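Local structure of alpha-11 giardin (Giardia intestinalis, 2II2) at residues I77-K85 with E108-K119; N122-D130 with L141-N149. The protein binds calcium as a member of the annexin family and probably takes part in the parasite's attachment and cytoskeletal organisation. All coordinates share one frame; numbering follows the deposited sequence.

Contact 1. Residues I77-K85 with E108-K119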
loop_
_atom_site.group_PDB
_atom_site.type_symbol
_atom_site.label_atom_id
_atom_site.label_comp_id
_atom_site.label_asym_id
_atom_site.label_seq_id
_atom_site.Cartn_x
_atom_site.Cartn_y
_atom_site.Cartn_z
ATOM N N ILE A 77 7.565 6.094 -7.343
ATOM C CA ILE A 77 7.462 5.081 -8.383
ATOM C C ILE A 77 8.583 4.043 -8.230
ATOM O O ILE A 77 8.349 2.855 -8.391
ATOM C CB ILE A 77 7.386 5.708 -9.802
ATOM C CG1 ILE A 77 6.093 6.528 -9.980
ATOM C CG2 ILE A 77 7.521 4.630 -10.865
ATOM C CD1 ILE A 77 4.775 5.730 -9.802
ATOM N N SER A 78 9.797 4.496 -7.912
ATOM C CA SER A 78 10.907 3.592 -7.660
ATOM C C SER A 78 10.599 2.648 -6.500
ATOM O O SER A 78 10.841 1.443 -6.581
ATOM C CB SER A 78 12.179 4.391 -7.359
ATOM O OG SER A 78 13.215 3.570 -6.903
ATOM N N ALA A 79 10.010 3.200 -5.450
ATOM C CA ALA A 79 9.600 2.401 -4.301
ATOM C C ALA A 79 8.613 1.312 -4.733
ATOM O O ALA A 79 8.734 0.151 -4.333
ATOM C CB ALA A 79 8.983 3.294 -3.230
ATOM N N ARG A 80 7.626 1.684 -5.542
ATOM C CA ARG A 80 6.648 0.708 -6.031
ATOM C C ARG A 80 7.314 -0.394 -6.843
ATOM O O ARG A 80 6.966 -1.578 -6.676
ATOM C CB ARG A 80 5.591 1.401 -6.881
ATOM C CG ARG A 80 4.633 2.299 -6.091
ATOM C CD ARG A 80 3.553 2.808 -7.005
ATOM N NE ARG A 80 2.892 3.979 -6.428
ATOM C CZ ARG A 80 1.604 4.054 -6.089
ATOM N NH1 ARG A 80 0.765 3.032 -6.253
ATOM N NH2 ARG A 80 1.153 5.184 -5.577
ATOM N N VAL A 81 8.242 -0.031 -7.735
ATOM C CA VAL A 81 8.953 -1.053 -8.504
ATOM C C VAL A 81 9.675 -2.023 -7.557
ATOM O O VAL A 81 9.587 -3.256 -7.714
ATOM C CB VAL A 81 9.954 -0.401 -9.480
ATOM C CG1 VAL A 81 10.901 -1.449 -10.085
ATOM C CG2 VAL A 81 9.222 0.358 -10.579
ATOM N N ASN A 82 10.363 -1.476 -6.563
ATOM C CA ASN A 82 11.089 -2.329 -5.613
ATOM C C ASN A 82 10.156 -3.267 -4.851
ATOM O O ASN A 82 10.461 -4.441 -4.659
ATOM C CB ASN A 82 11.974 -1.494 -4.682
ATOM C CG ASN A 82 13.045 -0.751 -5.453
ATOM O OD1 ASN A 82 13.369 -1.114 -6.584
ATOM N ND2 ASN A 82 13.562 0.303 -4.869
ATOM N N VAL A 83 9.006 -2.764 -4.445
ATOM C CA VAL A 83 8.026 -3.567 -3.721
ATOM C C VAL A 83 7.532 -4.720 -4.606
ATOM O O VAL A 83 7.422 -5.853 -4.136
ATOM C CB VAL A 83 6.842 -2.683 -3.254
ATOM C CG1 VAL A 83 5.669 -3.553 -2.785
ATOM C CG2 VAL A 83 7.290 -1.734 -2.137
ATOM N N ILE A 84 7.195 -4.454 -5.876
ATOM C CA ILE A 84 6.730 -5.540 -6.768
ATOM C C ILE A 84 7.801 -6.593 -6.940
ATOM O O ILE A 84 7.528 -7.790 -6.840
ATOM C CB ILE A 84 6.305 -5.040 -8.175
ATOM C CG1 ILE A 84 5.089 -4.126 -8.066
ATOM C CG2 ILE A 84 6.002 -6.220 -9.122
ATOM C CD1 ILE A 84 3.851 -4.804 -7.541
ATOM N N LYS A 85 9.029 -6.162 -7.220
ATOM C CA LYS A 85 10.103 -7.149 -7.391
ATOM C C LYS A 85 10.284 -8.040 -6.150
ATOM O O LYS A 85 10.403 -9.256 -6.277
ATOM C CB LYS A 85 11.413 -6.475 -7.808
ATOM C CG LYS A 85 11.441 -6.027 -9.276
ATOM C CD LYS A 85 11.157 -7.177 -10.256
ATOM C CE LYS A 85 12.362 -8.098 -10.411
ATOM N NZ LYS A 85 12.200 -9.031 -11.570
ATOM N N GLU A 108 -0.446 6.725 -12.396
ATOM C CA GLU A 108 0.518 6.035 -11.545
ATOM C C GLU A 108 0.772 4.647 -12.098
ATOM O O GLU A 108 1.884 4.149 -12.062
ATOM C CB GLU A 108 0.042 5.946 -10.098
ATOM C CG GLU A 108 0.166 7.278 -9.361
ATOM C CD GLU A 108 -0.555 7.317 -8.016
ATOM O OE1 GLU A 108 -1.522 6.567 -7.798
ATOM O OE2 GLU A 108 -0.184 8.165 -7.179
ATOM N N ARG A 109 -0.283 4.021 -12.613
ATOM C CA ARG A 109 -0.158 2.712 -13.234
ATOM C C ARG A 109 0.756 2.769 -14.460
ATOM O O ARG A 109 1.603 1.910 -14.641
ATOM C CB ARG A 109 -1.550 2.195 -13.616
ATOM C CG ARG A 109 -1.594 1.010 -14.557
ATOM C CD ARG A 109 -3.002 0.499 -14.771
ATOM N NE ARG A 109 -3.776 1.364 -15.661
ATOM C CZ ARG A 109 -5.031 1.115 -16.028
ATOM N NH1 ARG A 109 -5.656 0.010 -15.587
ATOM N NH2 ARG A 109 -5.654 1.965 -16.850
ATOM N N LEU A 110 0.549 3.763 -15.316
ATOM C CA LEU A 110 1.394 3.936 -16.490
ATOM C C LEU A 110 2.863 4.208 -16.124
ATOM O O LEU A 110 3.782 3.597 -16.685
ATOM C CB LEU A 110 0.840 5.063 -17.360
ATOM C CG LEU A 110 1.681 5.384 -18.596
ATOM C CD1 LEU A 110 1.759 4.218 -19.577
ATOM C CD2 LEU A 110 1.172 6.646 -19.236
ATOM N N LYS A 111 3.081 5.088 -15.157
ATOM C CA LYS A 111 4.442 5.390 -14.738
ATOM C C LYS A 111 5.110 4.166 -14.112
ATOM O O LYS A 111 6.298 3.943 -14.315
ATOM C CB LYS A 111 4.448 6.568 -13.771
ATOM C CG LYS A 111 4.124 7.881 -14.447
ATOM C CD LYS A 111 4.216 9.037 -13.492
ATOM C CE LYS A 111 4.535 10.324 -14.240
ATOM N NZ LYS A 111 3.564 10.571 -15.341
ATOM N N LEU A 112 4.368 3.377 -13.335
ATOM C CA LEU A 112 4.917 2.147 -12.780
ATOM C C LEU A 112 5.308 1.203 -13.909
ATOM O O LEU A 112 6.389 0.649 -13.898
ATOM C CB LEU A 112 3.915 1.458 -11.842
ATOM C CG LEU A 112 4.280 0.044 -11.384
ATOM C CD1 LEU A 112 5.544 0.057 -10.503
ATOM C CD2 LEU A 112 3.133 -0.613 -10.634
ATOM N N ALA A 113 4.425 1.018 -14.890
ATOM C CA ALA A 113 4.717 0.111 -16.011
ATOM C C ALA A 113 6.008 0.526 -16.712
ATOM O O ALA A 113 6.863 -0.313 -17.014
ATOM C CB ALA A 113 3.549 0.098 -17.006
ATOM N N GLN A 114 6.151 1.820 -16.932
ATOM C CA GLN A 114 7.318 2.338 -17.631
ATOM C C GLN A 114 8.579 2.132 -16.825
ATOM O O GLN A 114 9.596 1.683 -17.357
ATOM C CB GLN A 114 7.125 3.813 -17.964
ATOM C CG GLN A 114 6.057 4.035 -19.019
ATOM C CD GLN A 114 5.670 5.499 -19.183
ATOM O OE1 GLN A 114 5.779 6.307 -18.256
ATOM N NE2 GLN A 114 5.179 5.839 -20.365
ATOM N N ALA A 115 8.524 2.454 -15.537
ATOM C CA ALA A 115 9.674 2.305 -14.660
ATOM C C ALA A 115 10.056 0.855 -14.473
ATOM O O ALA A 115 11.252 0.526 -14.373
ATOM C CB ALA A 115 9.415 2.938 -13.315
ATOM N N TYR A 116 9.045 -0.009 -14.375
ATOM C CA TYR A 116 9.287 -1.420 -14.191
ATOM C C TYR A 116 9.992 -2.020 -15.413
ATOM O O TYR A 116 10.918 -2.817 -15.258
ATOM C CB TYR A 116 7.978 -2.140 -13.889
ATOM C CG TYR A 116 8.133 -3.595 -13.584
ATOM C CD1 TYR A 116 8.247 -4.049 -12.260
ATOM C CD2 TYR A 116 8.149 -4.531 -14.616
ATOM C CE1 TYR A 116 8.388 -5.406 -11.982
ATOM C CE2 TYR A 116 8.290 -5.874 -14.348
ATOM C CZ TYR A 116 8.396 -6.317 -13.037
ATOM O OH TYR A 116 8.505 -7.657 -12.748
ATOM N N LYS A 117 9.524 -1.650 -16.604
ATOM C CA LYS A 117 10.148 -2.084 -17.863
ATOM C C LYS A 117 11.583 -1.559 -17.973
ATOM O O LYS A 117 12.474 -2.297 -18.363
ATOM C CB LYS A 117 9.304 -1.617 -19.063
ATOM C CG LYS A 117 9.883 -1.898 -20.462
ATOM C CD LYS A 117 10.220 -3.349 -20.694
ATOM C CE LYS A 117 10.543 -3.596 -22.177
ATOM N NZ LYS A 117 9.335 -3.813 -23.023
ATOM N N GLU A 118 11.797 -0.296 -17.616
ATOM C CA GLU A 118 13.145 0.286 -17.675
ATOM C C GLU A 118 14.076 -0.435 -16.699
ATOM O O GLU A 118 15.238 -0.694 -17.019
ATOM C CB GLU A 118 13.102 1.791 -17.395
ATOM C CG GLU A 118 14.466 2.498 -17.390
ATOM C CD GLU A 118 15.155 2.513 -18.753
ATOM O OE1 GLU A 118 14.455 2.537 -19.793
ATOM O OE2 GLU A 118 16.411 2.512 -18.781
ATOM N N LYS A 119 13.568 -0.788 -15.517
ATOM C CA LYS A 119 14.412 -1.389 -14.485
ATOM C C LYS A 119 14.730 -2.862 -14.758
ATOM O O LYS A 119 15.874 -3.311 -14.604
ATOM C CB LYS A 119 13.763 -1.248 -13.102
ATOM C CG LYS A 119 14.520 -1.976 -11.994
ATOM C CD LYS A 119 14.572 -1.165 -10.709
ATOM C CE LYS A 119 15.542 -1.766 -9.691
ATOM N NZ LYS A 119 16.936 -1.930 -10.215
HETATM O O HOH W 1 -1.530 5.955 -5.009
#
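I77 enters helix 108-119 as a knob in a hole formed by E108, K111, L112 and A115. Its CG2, anti to the backbone N, comes down on A115, whose CB lies 3.5 Å from that methyl; the small alanine lets the two backbones come close here. The other branch runs out across the K111 side chain at about a right angle, and its CD1 meets K111 CB at 4.1 Å. R80 offers an aliphatic base to L112 and carries its charge out to E108. Its CB rests on CD1 of L112, while the extended chain brings the guanidinium to the carboxylate, where R80 NH2 and E108 OE2 make a long salt bridge of 3.6 Å. The carboxylate oxygen lies well out of the guanidinium plane, so the attraction is one of charge alone, and a water in that plane links R80 NH2 with E108 OE1. N76 and I103 O take further R80 N-H groups, and T105 N holds E108 OE1.

The helices cross at -64° with axes 9.3 Å apart, within the all-helical annexin fold. V81 is the second knob, one turn on, among L112, A115, Y116 and K119. The CG2 methyl of this branched residue touches L112 CD1 at 3.7 Å, and CG1 lies against the aliphatic CD of K119. I84 then crosses Y116 at about a right angle, its CG2 lying 3.8 Å from Y116 CE1. At the exposed end the bend of K85 at chi2 (-56°) brings its apolar CD within 3.7 Å of Y116 OH, a hydroxyl hydrogen-bonded to D127.

Contact 2. Residues N122-D130 with L141-N149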
loop_
_atom_site.group_PDB
_atom_site.type_symbol
_atom_site.label_atom_id
_atom_site.label_comp_id
_atom_site.label_asym_id
_atom_site.label_seq_id
_atom_site.Cartn_x
_atom_site.Cartn_y
_atom_site.Cartn_z
ATOM N N ASN A 122 11.601 -6.217 -18.530
ATOM C CA ASN A 122 10.363 -6.933 -18.807
ATOM C C ASN A 122 9.155 -6.044 -18.590
ATOM O O ASN A 122 9.159 -5.210 -17.688
ATOM C CB ASN A 122 10.224 -8.135 -17.880
ATOM C CG ASN A 122 11.306 -9.168 -18.096
ATOM O OD1 ASN A 122 12.244 -8.963 -18.874
ATOM N ND2 ASN A 122 11.200 -10.270 -17.387
ATOM N N ASP A 123 8.113 -6.247 -19.393
ATOM C CA ASP A 123 6.816 -5.625 -19.162
ATOM C C ASP A 123 6.193 -6.206 -17.903
ATOM O O ASP A 123 6.166 -7.418 -17.714
ATOM C CB ASP A 123 5.864 -5.884 -20.344
ATOM C CG ASP A 123 6.337 -5.244 -21.642
ATOM O OD1 ASP A 123 7.042 -4.219 -21.598
ATOM O OD2 ASP A 123 5.977 -5.772 -22.725
ATOM N N LEU A 124 5.674 -5.331 -17.055
ATOM C CA LEU A 124 4.964 -5.742 -15.853
ATOM C C LEU A 124 3.853 -6.748 -16.141
ATOM O O LEU A 124 3.771 -7.798 -15.494
ATOM C CB LEU A 124 4.387 -4.486 -15.175
ATOM C CG LEU A 124 3.674 -4.797 -13.848
ATOM C CD1 LEU A 124 4.606 -5.396 -12.841
ATOM C CD2 LEU A 124 3.059 -3.522 -13.258
ATOM N N LEU A 125 3.006 -6.437 -17.122
ATOM C CA LEU A 125 1.903 -7.341 -17.459
ATOM C C LEU A 125 2.414 -8.709 -17.892
ATOM O O LEU A 125 1.829 -9.717 -17.527
ATOM C CB LEU A 125 0.994 -6.742 -18.538
ATOM C CG LEU A 125 -0.213 -7.591 -18.961
ATOM C CD1 LEU A 125 -1.116 -7.962 -17.803
ATOM C CD2 LEU A 125 -0.996 -6.853 -20.054
ATOM N N GLN A 126 3.516 -8.750 -18.636
ATOM C CA GLN A 126 4.062 -10.042 -19.079
ATOM C C GLN A 126 4.596 -10.878 -17.901
ATOM O O GLN A 126 4.402 -12.098 -17.833
ATOM C CB GLN A 126 5.125 -9.829 -20.155
ATOM C CG GLN A 126 5.474 -11.078 -20.950
ATOM C CD GLN A 126 4.282 -11.727 -21.639
ATOM O OE1 GLN A 126 3.295 -11.076 -21.988
ATOM N NE2 GLN A 126 4.381 -13.023 -21.854
ATOM N N ASP A 127 5.219 -10.190 -16.946
ATOM C CA ASP A 127 5.632 -10.885 -15.738
ATOM C C ASP A 127 4.431 -11.389 -14.945
ATOM O O ASP A 127 4.495 -12.481 -14.374
ATOM C CB ASP A 127 6.533 -9.990 -14.877
ATOM C CG ASP A 127 7.991 -9.946 -15.369
ATOM O OD1 ASP A 127 8.340 -10.667 -16.324
ATOM O OD2 ASP A 127 8.770 -9.140 -14.819
ATOM N N PHE A 128 3.339 -10.620 -14.898
ATOM C CA PHE A 128 2.096 -11.132 -14.307
ATOM C C PHE A 128 1.578 -12.363 -15.054
ATOM O O PHE A 128 1.211 -13.363 -14.423
ATOM C CB PHE A 128 1.011 -10.055 -14.260
ATOM C CG PHE A 128 1.198 -9.025 -13.158
ATOM C CD1 PHE A 128 2.371 -8.916 -12.404
ATOM C CD2 PHE A 128 0.172 -8.109 -12.922
ATOM C CE1 PHE A 128 2.487 -7.945 -11.418
ATOM C CE2 PHE A 128 0.280 -7.146 -11.942
ATOM C CZ PHE A 128 1.422 -7.052 -11.204
ATOM N N VAL A 129 1.567 -12.313 -16.387
ATOM C CA VAL A 129 1.130 -13.451 -17.191
ATOM C C VAL A 129 1.984 -14.683 -16.887
ATOM O O VAL A 129 1.452 -15.769 -16.708
ATOM C CB VAL A 129 1.148 -13.124 -18.710
ATOM C CG1 VAL A 129 0.982 -14.404 -19.558
ATOM C CG2 VAL A 129 0.069 -12.080 -19.058
ATOM N N ASP A 130 3.302 -14.505 -16.824
ATOM C CA ASP A 130 4.193 -15.645 -16.627
ATOM C C ASP A 130 4.198 -16.181 -15.188
ATOM O O ASP A 130 4.411 -17.382 -14.981
ATOM C CB ASP A 130 5.623 -15.292 -17.030
ATOM C CG ASP A 130 5.871 -15.460 -18.508
ATOM O OD1 ASP A 130 5.456 -16.502 -19.065
ATOM O OD2 ASP A 130 6.499 -14.555 -19.098
ATOM N N LEU A 141 -7.250 -9.715 -9.392
ATOM C CA LEU A 141 -7.031 -8.307 -9.031
ATOM C C LEU A 141 -5.732 -7.812 -9.636
ATOM O O LEU A 141 -5.681 -6.687 -10.138
ATOM C CB LEU A 141 -7.001 -8.152 -7.519
ATOM C CG LEU A 141 -8.371 -8.155 -6.842
ATOM C CD1 LEU A 141 -8.241 -8.519 -5.361
ATOM C CD2 LEU A 141 -9.034 -6.784 -7.026
ATOM N N CYS A 142 -4.685 -8.644 -9.576
ATOM C CA CYS A 142 -3.384 -8.214 -10.098
ATOM C C CYS A 142 -3.472 -7.895 -11.589
ATOM O O CYS A 142 -3.066 -6.813 -12.057
ATOM C CB CYS A 142 -2.295 -9.247 -9.867
ATOM S SG CYS A 142 -1.909 -9.498 -8.116
ATOM N N HIS A 143 -3.999 -8.850 -12.350
ATOM C CA HIS A 143 -4.048 -8.704 -13.801
ATOM C C HIS A 143 -5.011 -7.599 -14.238
ATOM O O HIS A 143 -4.697 -6.763 -15.094
ATOM C CB HIS A 143 -4.489 -10.013 -14.459
ATOM C CG HIS A 143 -3.443 -11.082 -14.460
ATOM N ND1 HIS A 143 -2.826 -11.501 -15.619
ATOM C CD2 HIS A 143 -2.938 -11.846 -13.459
ATOM C CE1 HIS A 143 -1.992 -12.488 -15.328
ATOM N NE2 HIS A 143 -2.043 -12.722 -14.027
ATOM N N LEU A 144 -6.227 -7.628 -13.700
ATOM C CA LEU A 144 -7.236 -6.682 -14.175
ATOM C C LEU A 144 -6.929 -5.250 -13.746
ATOM O O LEU A 144 -7.229 -4.308 -14.477
ATOM C CB LEU A 144 -8.670 -7.089 -13.802
ATOM C CG LEU A 144 -9.135 -8.424 -14.394
ATOM C CD1 LEU A 144 -10.592 -8.694 -14.010
ATOM C CD2 LEU A 144 -8.931 -8.524 -15.899
ATOM N N ALA A 145 -6.287 -5.079 -12.592
ATOM C CA ALA A 145 -5.894 -3.743 -12.155
ATOM C C ALA A 145 -5.038 -3.034 -13.198
ATOM O O ALA A 145 -5.162 -1.826 -13.401
ATOM C CB ALA A 145 -5.124 -3.804 -10.825
ATOM N N ILE A 146 -4.144 -3.773 -13.837
ATOM C CA ILE A 146 -3.259 -3.148 -14.798
ATOM C C ILE A 146 -3.797 -3.166 -16.237
ATOM O O ILE A 146 -3.358 -2.376 -17.058
ATOM C CB ILE A 146 -1.782 -3.617 -14.645
ATOM C CG1 ILE A 146 -1.620 -5.088 -15.016
ATOM C CG2 ILE A 146 -1.221 -3.272 -13.210
ATOM C CD1 ILE A 146 -0.128 -5.508 -15.166
ATOM N N ARG A 147 -4.773 -4.028 -16.533
ATOM C CA ARG A 147 -5.331 -4.150 -17.885
ATOM C C ARG A 147 -6.552 -3.287 -18.134
ATOM O O ARG A 147 -6.738 -2.819 -19.255
ATOM C CB ARG A 147 -5.702 -5.602 -18.162
ATOM C CG ARG A 147 -4.530 -6.509 -18.483
ATOM C CD ARG A 147 -4.921 -7.978 -18.463
ATOM N NE ARG A 147 -6.251 -8.262 -19.008
ATOM C CZ ARG A 147 -6.958 -9.363 -18.742
ATOM N NH1 ARG A 147 -6.475 -10.311 -17.930
ATOM N NH2 ARG A 147 -8.161 -9.523 -19.280
ATOM N N GLU A 148 -7.400 -3.111 -17.120
ATOM C CA GLU A 148 -8.743 -2.591 -17.355
ATOM C C GLU A 148 -8.917 -1.160 -16.902
ATOM O O GLU A 148 -8.368 -0.745 -15.876
ATOM C CB GLU A 148 -9.766 -3.462 -16.623
ATOM C CG GLU A 148 -9.856 -4.888 -17.138
ATOM C CD GLU A 148 -10.609 -4.971 -18.446
ATOM O OE1 GLU A 148 -11.316 -3.997 -18.781
ATOM O OE2 GLU A 148 -10.508 -6.011 -19.125
ATOM N N ASN A 149 -9.770 -0.451 -17.637
ATOM C CA ASN A 149 -10.108 0.924 -17.340
ATOM C C ASN A 149 -11.494 1.006 -16.723
ATOM O O ASN A 149 -12.267 0.029 -16.754
ATOM C CB ASN A 149 -10.055 1.788 -18.605
ATOM C CG ASN A 149 -8.713 1.737 -19.298
ATOM O OD1 ASN A 149 -7.674 1.670 -18.655
ATOM N ND2 ASN A 149 -8.733 1.787 -20.632
#
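F128 points from helix 124-130 toward helix 141-147, the two running nearly antiparallel at 157°. Its CB lies over one face of the H143 imidazole, 4.1 Å from the ring centroid and 15° off the normal, a CH-pi contact in which the flat ring accepts an aliphatic hydrogen. With chi1 at -76°, CG is anti to the carbonyl carbon and the phenyl ring leans toward C142 and I146. CD2 meets the CD1 methyl of I146 at 3.4 Å. At the ring edge F128 CE2 approaches C142 O at 3.4 Å, close to the ring plane, and touches C142 CB at 3.9 Å. The cysteine sulfur stands above a face of the ring, at a distance. L124 CG also packs on one face of the ring, so its own helix contributes to the ring's packing as well.

I146 suits the middle of the interface because its long branch reaches across: CD1 also touches L125 CD1 at 3.7 Å. L125 in turn spreads its methyls over the aliphatic CG of R147, where the contact becomes exposed. H143 NE2 is hydrogen-bonded to I132 O, which fixes the imidazole's orientation. C142 O has no hydrogen-bonding partner in the model, so the weakly positive ring edge of F128 is probably a modest electrostatic compensation for this buried carbonyl.

How the contacts relate
Contacts 1 and 2 are both partly buried, and their centres lie 12 Å apart. Each mixes buried residues (V81, L112 and Y116; L124, F128, C142 and H143) with exposed ones at the margin (K85 and K119; V129 and R147). They share no helix, but helix 106-120 of contact 1 leads directly into helix 124-131 of contact 2, and besides the tyrosine hydroxyl bond a probable hydrogen bond from R109 NH2 to N149 OD1 joins them. L124 packs against I84, L112 and Y116, tying the two together. Contact 1 buries more surface, locks two aliphatic knobs into holes and adds a charged pair; contact 2, farther from the chain's centre, combines I146 packing with a phenyl ring and an imidazole.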